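Local coordinates for protein imidazolonepropionase (Unidentified, PDB 2Q09) that catalyses the hydrolytic opening of the imidazolone ring of 4-imidazolone-5-propanoate to give N-formimidoyl-L-glutamate, the third step of histidine degradation, at residues V12-L17 / L63-G67; G37-L42 / L367-A373; I199-A203 / A231-L237. All coordinates share one frame; numbering follows the deposited sequence.

Contact 1 (V12-L17 / L63-G67); sequences VTPATL and LVTPG
V64 presses its CG1 methyl into the segment V12-L17, where CG1 lies 3.3 Å from CA of P14 and 3.6 Å from CB of V12. That methyl sits between the backbone N and the carbonyl carbon of its own residue (chi1 59°), which aims it across the contact while CG2 takes the position anti to N. V64 and P14 share one face of the parallel pair; T13 and L63 look out from the other. On that second face the L63 side chain folds back over the neighbouring strand: CD1 stands 3.4 Å from O of T13 and 3.8 Å from CB of A15.

Two backbone bonds hold the strands together. N of V64 reaches O of T13 at 3.0 Å, coming from above the carbonyl plane (49° out of it), and N of A15 meets O of V64 at 2.8 Å in a nearly straight bond. P14, between the two bonding residues, has no N-H to give; its backbone O points away from V64 and pairs with L27. The strand axes diverge by 46°, and past A15 the contact passes from hydrogen bonds to packing, with CD of P66 3.4 Å from O of A15 and CG of P66 4.2 Å from CB of L17.

Further out, the threonine hydroxyls are tied down by neighbouring backbone, T13 OG1 to O of G61 and T16 OG1 to O of G25. T65 OG1 bonds to O of P66 and to W378 NE1. Strand 63-73 runs on from here into the TIM barrel, where H72 and H74 bind the iron; strand 375-378 flanks it through F375 and L376, and M347 of helix 343-349 packs on L17 and T65.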
# COMPACT_ATOMS: atom_id res chain seq x y z
N VAL A 12 14.82 2.28 -24.39
CA VAL A 12 14.03 1.60 -23.38
C VAL A 12 12.72 1.16 -24.04
O VAL A 12 12.17 1.89 -24.87
CB VAL A 12 13.68 2.51 -22.18
CG1 VAL A 12 14.94 2.83 -21.39
CG2 VAL A 12 13.01 3.77 -22.66
N THR A 13 12.25 -0.03 -23.70
CA THR A 13 10.98 -0.54 -24.22
C THR A 13 9.99 -0.25 -23.09
O THR A 13 9.85 -1.03 -22.16
CB THR A 13 11.04 -2.05 -24.48
OG1 THR A 13 12.11 -2.33 -25.39
CG2 THR A 13 9.72 -2.54 -25.07
N PRO A 14 9.29 0.88 -23.19
CA PRO A 14 8.32 1.32 -22.19
C PRO A 14 6.96 0.66 -22.07
O PRO A 14 6.21 0.57 -23.04
CB PRO A 14 8.18 2.81 -22.51
CG PRO A 14 8.17 2.77 -24.01
CD PRO A 14 9.31 1.81 -24.33
N ALA A 15 6.67 0.18 -20.87
CA ALA A 15 5.36 -0.39 -20.55
C ALA A 15 4.83 0.80 -19.77
O ALA A 15 4.99 0.86 -18.55
CB ALA A 15 5.51 -1.61 -19.63
N THR A 16 4.23 1.75 -20.48
CA THR A 16 3.76 2.98 -19.87
C THR A 16 2.66 2.84 -18.85
O THR A 16 2.54 3.69 -17.96
CB THR A 16 3.27 3.98 -20.95
OG1 THR A 16 2.10 3.46 -21.59
CG2 THR A 16 4.37 4.20 -22.00
N LEU A 17 1.85 1.79 -18.97
CA LEU A 17 0.73 1.60 -18.06
C LEU A 17 -0.16 2.85 -18.11
O LEU A 17 -0.81 3.22 -17.12
CB LEU A 17 1.22 1.36 -16.61
CG LEU A 17 1.44 -0.09 -16.12
CD1 LEU A 17 0.10 -0.83 -16.14
CD2 LEU A 17 2.47 -0.81 -17.02
N LEU A 63 13.18 -3.56 -20.89
CA LEU A 63 11.84 -3.14 -20.51
C LEU A 63 11.89 -2.12 -19.36
O LEU A 63 12.65 -2.28 -18.40
CB LEU A 63 11.06 -4.36 -20.04
CG LEU A 63 9.76 -4.12 -19.28
CD1 LEU A 63 8.68 -3.61 -20.24
CD2 LEU A 63 9.31 -5.45 -18.63
N VAL A 64 11.07 -1.08 -19.46
CA VAL A 64 10.99 -0.08 -18.40
C VAL A 64 9.53 0.07 -17.99
O VAL A 64 8.64 0.04 -18.83
CB VAL A 64 11.58 1.28 -18.84
CG1 VAL A 64 10.83 1.81 -20.06
CG2 VAL A 64 11.50 2.27 -17.70
N THR A 65 9.29 0.21 -16.69
CA THR A 65 7.94 0.35 -16.17
C THR A 65 7.95 1.39 -15.06
O THR A 65 9.00 1.80 -14.59
CB THR A 65 7.42 -0.95 -15.52
OG1 THR A 65 8.11 -1.16 -14.28
CG2 THR A 65 7.66 -2.15 -16.42
N PRO A 66 6.77 1.84 -14.64
CA PRO A 66 6.71 2.83 -13.55
C PRO A 66 7.18 2.08 -12.30
O PRO A 66 7.19 0.84 -12.30
CB PRO A 66 5.23 3.14 -13.44
CG PRO A 66 4.71 2.91 -14.84
CD PRO A 66 5.44 1.63 -15.23
N GLY A 67 7.59 2.81 -11.26
CA GLY A 67 8.03 2.15 -10.04
C GLY A 67 6.81 1.50 -9.42
O GLY A 67 5.70 2.03 -9.55

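Contact 2 (G37-L42 / L367-A373); sequences GRIHAL and LRVGMLA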
# COMPACT_ATOMS: atom_id res chain seq x y z
N GLY A 37 13.39 15.98 -11.47
CA GLY A 37 12.61 14.90 -10.90
C GLY A 37 11.39 14.40 -11.66
O GLY A 37 10.65 13.57 -11.14
N ARG A 38 11.17 14.91 -12.87
CA ARG A 38 10.01 14.49 -13.65
C ARG A 38 10.37 14.01 -15.04
O ARG A 38 11.44 14.32 -15.57
CB ARG A 38 9.02 15.64 -13.78
CG ARG A 38 8.43 16.09 -12.46
CD ARG A 38 7.37 17.15 -12.67
NE ARG A 38 6.80 17.58 -11.40
CZ ARG A 38 5.73 17.03 -10.83
NH1 ARG A 38 5.09 16.03 -11.42
NH2 ARG A 38 5.31 17.47 -9.65
N ILE A 39 9.46 13.23 -15.63
CA ILE A 39 9.65 12.74 -16.98
C ILE A 39 9.46 13.96 -17.86
O ILE A 39 8.36 14.53 -17.93
CB ILE A 39 8.62 11.66 -17.34
CG1 ILE A 39 8.68 10.52 -16.32
CG2 ILE A 39 8.93 11.10 -18.73
CD1 ILE A 39 7.59 9.49 -16.47
N HIS A 40 10.53 14.38 -18.52
CA HIS A 40 10.49 15.56 -19.37
C HIS A 40 10.12 15.24 -20.81
O HIS A 40 9.50 16.05 -21.49
CB HIS A 40 11.85 16.25 -19.33
CG HIS A 40 11.83 17.66 -19.84
ND1 HIS A 40 11.02 18.63 -19.28
CD2 HIS A 40 12.51 18.26 -20.84
CE1 HIS A 40 11.21 19.77 -19.92
NE2 HIS A 40 12.10 19.57 -20.87
N ALA A 41 10.51 14.06 -21.27
CA ALA A 41 10.20 13.66 -22.63
C ALA A 41 10.29 12.16 -22.87
O ALA A 41 11.08 11.46 -22.24
CB ALA A 41 11.12 14.39 -23.60
N LEU A 42 9.44 11.69 -23.78
CA LEU A 42 9.38 10.29 -24.19
C LEU A 42 9.32 10.31 -25.70
O LEU A 42 8.27 10.60 -26.29
CB LEU A 42 8.14 9.61 -23.62
CG LEU A 42 8.36 8.84 -22.32
CD1 LEU A 42 7.02 8.33 -21.81
CD2 LEU A 42 9.33 7.69 -22.58
N LEU A 367 4.05 6.12 -17.14
CA LEU A 367 5.21 6.71 -17.80
C LEU A 367 4.66 7.75 -18.77
O LEU A 367 4.51 7.50 -19.97
CB LEU A 367 6.03 5.65 -18.55
CG LEU A 367 6.64 4.51 -17.72
CD1 LEU A 367 7.60 3.72 -18.61
CD2 LEU A 367 7.40 5.05 -16.52
N ARG A 368 4.33 8.92 -18.23
CA ARG A 368 3.81 10.03 -19.01
C ARG A 368 4.63 11.27 -18.76
O ARG A 368 5.11 11.50 -17.65
CB ARG A 368 2.39 10.38 -18.61
CG ARG A 368 1.32 9.35 -18.84
CD ARG A 368 -0.00 10.05 -18.67
NE ARG A 368 -1.15 9.17 -18.83
CZ ARG A 368 -2.28 9.54 -19.42
NH1 ARG A 368 -2.39 10.76 -19.91
NH2 ARG A 368 -3.29 8.69 -19.51
N VAL A 369 4.75 12.11 -19.78
CA VAL A 369 5.48 13.36 -19.63
C VAL A 369 4.76 14.20 -18.59
O VAL A 369 3.54 14.29 -18.58
CB VAL A 369 5.54 14.12 -20.97
CG1 VAL A 369 5.76 15.61 -20.73
CG2 VAL A 369 6.65 13.55 -21.82
N GLY A 370 5.53 14.80 -17.69
CA GLY A 370 4.93 15.63 -16.65
C GLY A 370 4.81 14.96 -15.30
O GLY A 370 4.70 15.63 -14.27
N MSE A 371 4.81 13.62 -15.27
CA MSE A 371 4.70 12.91 -14.00
C MSE A 371 6.09 12.66 -13.40
O MSE A 371 7.09 12.77 -14.10
CB MSE A 371 3.95 11.59 -14.19
CG MSE A 371 2.49 11.81 -14.55
SE MSE A 371 1.46 10.16 -14.55
CE MSE A 371 0.93 10.15 -12.71
N LEU A 372 6.13 12.32 -12.11
CA LEU A 372 7.41 12.08 -11.44
C LEU A 372 8.20 10.96 -12.09
O LEU A 372 7.63 9.97 -12.58
CB LEU A 372 7.17 11.78 -9.96
CG LEU A 372 6.59 12.97 -9.17
CD1 LEU A 372 6.09 12.49 -7.81
CD2 LEU A 372 7.65 14.06 -9.01
N ALA A 373 9.52 11.11 -12.09
CA ALA A 373 10.40 10.13 -12.71
C ALA A 373 10.72 8.94 -11.80
O ALA A 373 11.86 8.78 -11.36
CB ALA A 373 11.70 10.80 -13.17
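R38 and G370 join at the point where a type II beta turn, R368 to M371, docks on strand 38-44, an outermost strand of a four-stranded mixed sheet in the small beta domain beside the barrel. Along the arginine, CB starts 3.5 Å from O of M371, CG is near both that oxygen and CD2 of L372, and CD comes 3.5 Å from O of G370. An extended chain from CG to NE brings the guanidinium's edge to the carbonyl of G370, with NE near that O but unbonded. NH1 bonds to O of G370 at 2.9 Å, lying in that carbonyl's plane though the oxygen is tilted from the guanidinium plane, and NH1 also has Q363 OE1 as a partner. CD2 of L372 covers one guanidinium face, 4.0 Å from CZ and beside NH2. A leucine here would probably leave the G370 carbonyl and Q363 without their shared donor, and L372 without the flat group it packs on.

I39 bonds to the turn through both its N and its O: N gives to O of M371 at 2.9 Å, and O takes N of G370. Its CD1 lies 3.4 Å from O of R368. N of A373 adds a bond to O of G37. G370 holds a positive phi at which a side chain would jam against the preceding carbonyl. CG2 of V369 rests 3.6 Å from CA of A41.

Contact 3 (I199-A203 / A231-L237); sequences IPAAA and AADQYGL
The helical turn I199-A203 runs beside the last turn of helix 222-234, with CA of I199 6.8 Å from CA of A232 and CA of A203 6.7 Å from CA of Y235. No hydrogen bond links the two segments; the contact is made by apolar packing, mostly of side chains.

Y235 and I199 carry it. The tyrosine CG is anti to its own carbonyl carbon (chi1 -76°), and from there the ring reaches across to P200, meeting the proline at about a right angle. The CA of P200 lies over one face of the ring, 4.1 Å from the centroid and 18° off the normal, a CH-pi contact set toward the rim. Farther along the ring, CG of P200 is 3.6 Å from CE2 of Y235, and the phenolic OH passes over CB and CG of the proline. A203 comes obliquely to the ring from the next turn, its CB 3.8 Å from CD1 of Y235.

I199 splits its two branches between partners. CG2 lies 4.0 Å from CD2 of Y235 and 4.1 Å from CD1 of L237, while CD1 turns aside to CB of A231 at 3.8 Å. P200 lacks an N-H for the turn before it, and helix 187-204 kinks there.

A Schellman motif places Y235 and L237. N of L237 returns to O of A232, N of G236 to O of D233, and G236 supplies the positive phi. O of A232 also accepts from N of Y235, the two donors arriving from opposite faces of its plane. Beneath, L237 and A232 pack on V211 of strand 210-213. This is neighbouring-helix packing in the outer layer of a TIM barrel: helix 222-234 is the crossover helix of a beta-alpha-beta unit leading to strand 238-243, which carries the iron ligand H242.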
# COMPACT_ATOMS: atom_id res chain seq x y z
N ILE A 199 -5.73 12.67 16.23
CA ILE A 199 -5.77 13.24 14.89
C ILE A 199 -5.24 14.69 14.92
O ILE A 199 -4.41 15.06 14.10
CB ILE A 199 -7.20 13.15 14.30
CG1 ILE A 199 -7.48 11.70 13.87
CG2 ILE A 199 -7.35 14.09 13.12
CD1 ILE A 199 -8.86 11.46 13.23
N PRO A 200 -5.71 15.51 15.87
CA PRO A 200 -5.22 16.89 15.92
C PRO A 200 -3.71 16.99 16.11
O PRO A 200 -3.04 17.79 15.44
CB PRO A 200 -6.00 17.49 17.09
CG PRO A 200 -7.32 16.80 16.97
CD PRO A 200 -6.91 15.35 16.72
N ALA A 201 -3.16 16.18 17.01
CA ALA A 201 -1.72 16.21 17.27
C ALA A 201 -0.94 15.72 16.05
O ALA A 201 0.12 16.25 15.71
CB ALA A 201 -1.37 15.36 18.49
N ALA A 202 -1.46 14.68 15.41
CA ALA A 202 -0.81 14.11 14.24
C ALA A 202 -0.78 15.12 13.10
O ALA A 202 0.23 15.28 12.42
CB ALA A 202 -1.52 12.83 13.80
N ALA A 203 -1.91 15.79 12.89
CA ALA A 203 -2.03 16.79 11.83
C ALA A 203 -1.14 17.99 12.10
O ALA A 203 -0.45 18.49 11.20
CB ALA A 203 -3.48 17.23 11.70
N ALA A 231 -13.58 13.79 12.04
CA ALA A 231 -12.42 14.47 12.59
C ALA A 231 -11.35 14.64 11.51
O ALA A 231 -10.78 15.72 11.35
CB ALA A 231 -11.87 13.67 13.76
N ALA A 232 -11.09 13.57 10.78
CA ALA A 232 -10.10 13.60 9.71
C ALA A 232 -10.48 14.76 8.79
O ALA A 232 -9.65 15.60 8.45
CB ALA A 232 -10.12 12.29 8.93
N ASP A 233 -11.76 14.78 8.42
CA ASP A 233 -12.32 15.80 7.54
C ASP A 233 -11.96 17.21 8.04
O ASP A 233 -11.52 18.05 7.27
CB ASP A 233 -13.84 15.64 7.50
CG ASP A 233 -14.51 16.60 6.53
OD1 ASP A 233 -15.75 16.70 6.56
OD2 ASP A 233 -13.80 17.26 5.74
N GLN A 234 -12.17 17.45 9.33
CA GLN A 234 -11.90 18.75 9.93
C GLN A 234 -10.45 19.20 9.82
O GLN A 234 -10.16 20.39 9.81
CB GLN A 234 -12.30 18.72 11.41
CG GLN A 234 -13.79 18.46 11.65
CD GLN A 234 -14.67 19.64 11.28
OE1 GLN A 234 -14.81 19.99 10.11
NE2 GLN A 234 -15.28 20.26 12.28
N TYR A 235 -9.52 18.24 9.72
CA TYR A 235 -8.11 18.59 9.61
C TYR A 235 -7.57 18.42 8.19
O TYR A 235 -6.37 18.47 7.96
CB TYR A 235 -7.28 17.76 10.61
CG TYR A 235 -7.42 18.29 12.01
CD1 TYR A 235 -6.57 19.29 12.49
CD2 TYR A 235 -8.48 17.88 12.83
CE1 TYR A 235 -6.77 19.87 13.75
CE2 TYR A 235 -8.69 18.46 14.08
CZ TYR A 235 -7.83 19.45 14.53
OH TYR A 235 -8.05 20.04 15.75
N GLY A 236 -8.48 18.24 7.25
CA GLY A 236 -8.10 18.09 5.86
C GLY A 236 -7.25 16.88 5.54
O GLY A 236 -6.34 16.94 4.71
N LEU A 237 -7.55 15.76 6.20
CA LEU A 237 -6.81 14.53 5.97
C LEU A 237 -7.68 13.55 5.19
O LEU A 237 -8.86 13.40 5.47
CB LEU A 237 -6.41 13.88 7.30
CG LEU A 237 -5.57 14.70 8.28
CD1 LEU A 237 -5.32 13.88 9.53
CD2 LEU A 237 -4.26 15.11 7.64

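In the fold
Contacts 1 and 2 belong together, their centres 12 Å apart, and they touch through L367: its N lies 3.0 Å from O of T16, a probable hydrogen bond, and its side chain packs on V64 and P66. Their segments alternate along the chain, so N-terminal strands are stitched both to the start of strand 63-73 and to the loop before strand 375-378, joining the chain's two ends into the small beta domain. Contact 3 lies across the centre of the chain, in the barrel's outer helices, about 37 Å from contact 1 and 32 Å from contact 2 between centres. It falls wholly within the long stretch of sequence that contact 2 spans.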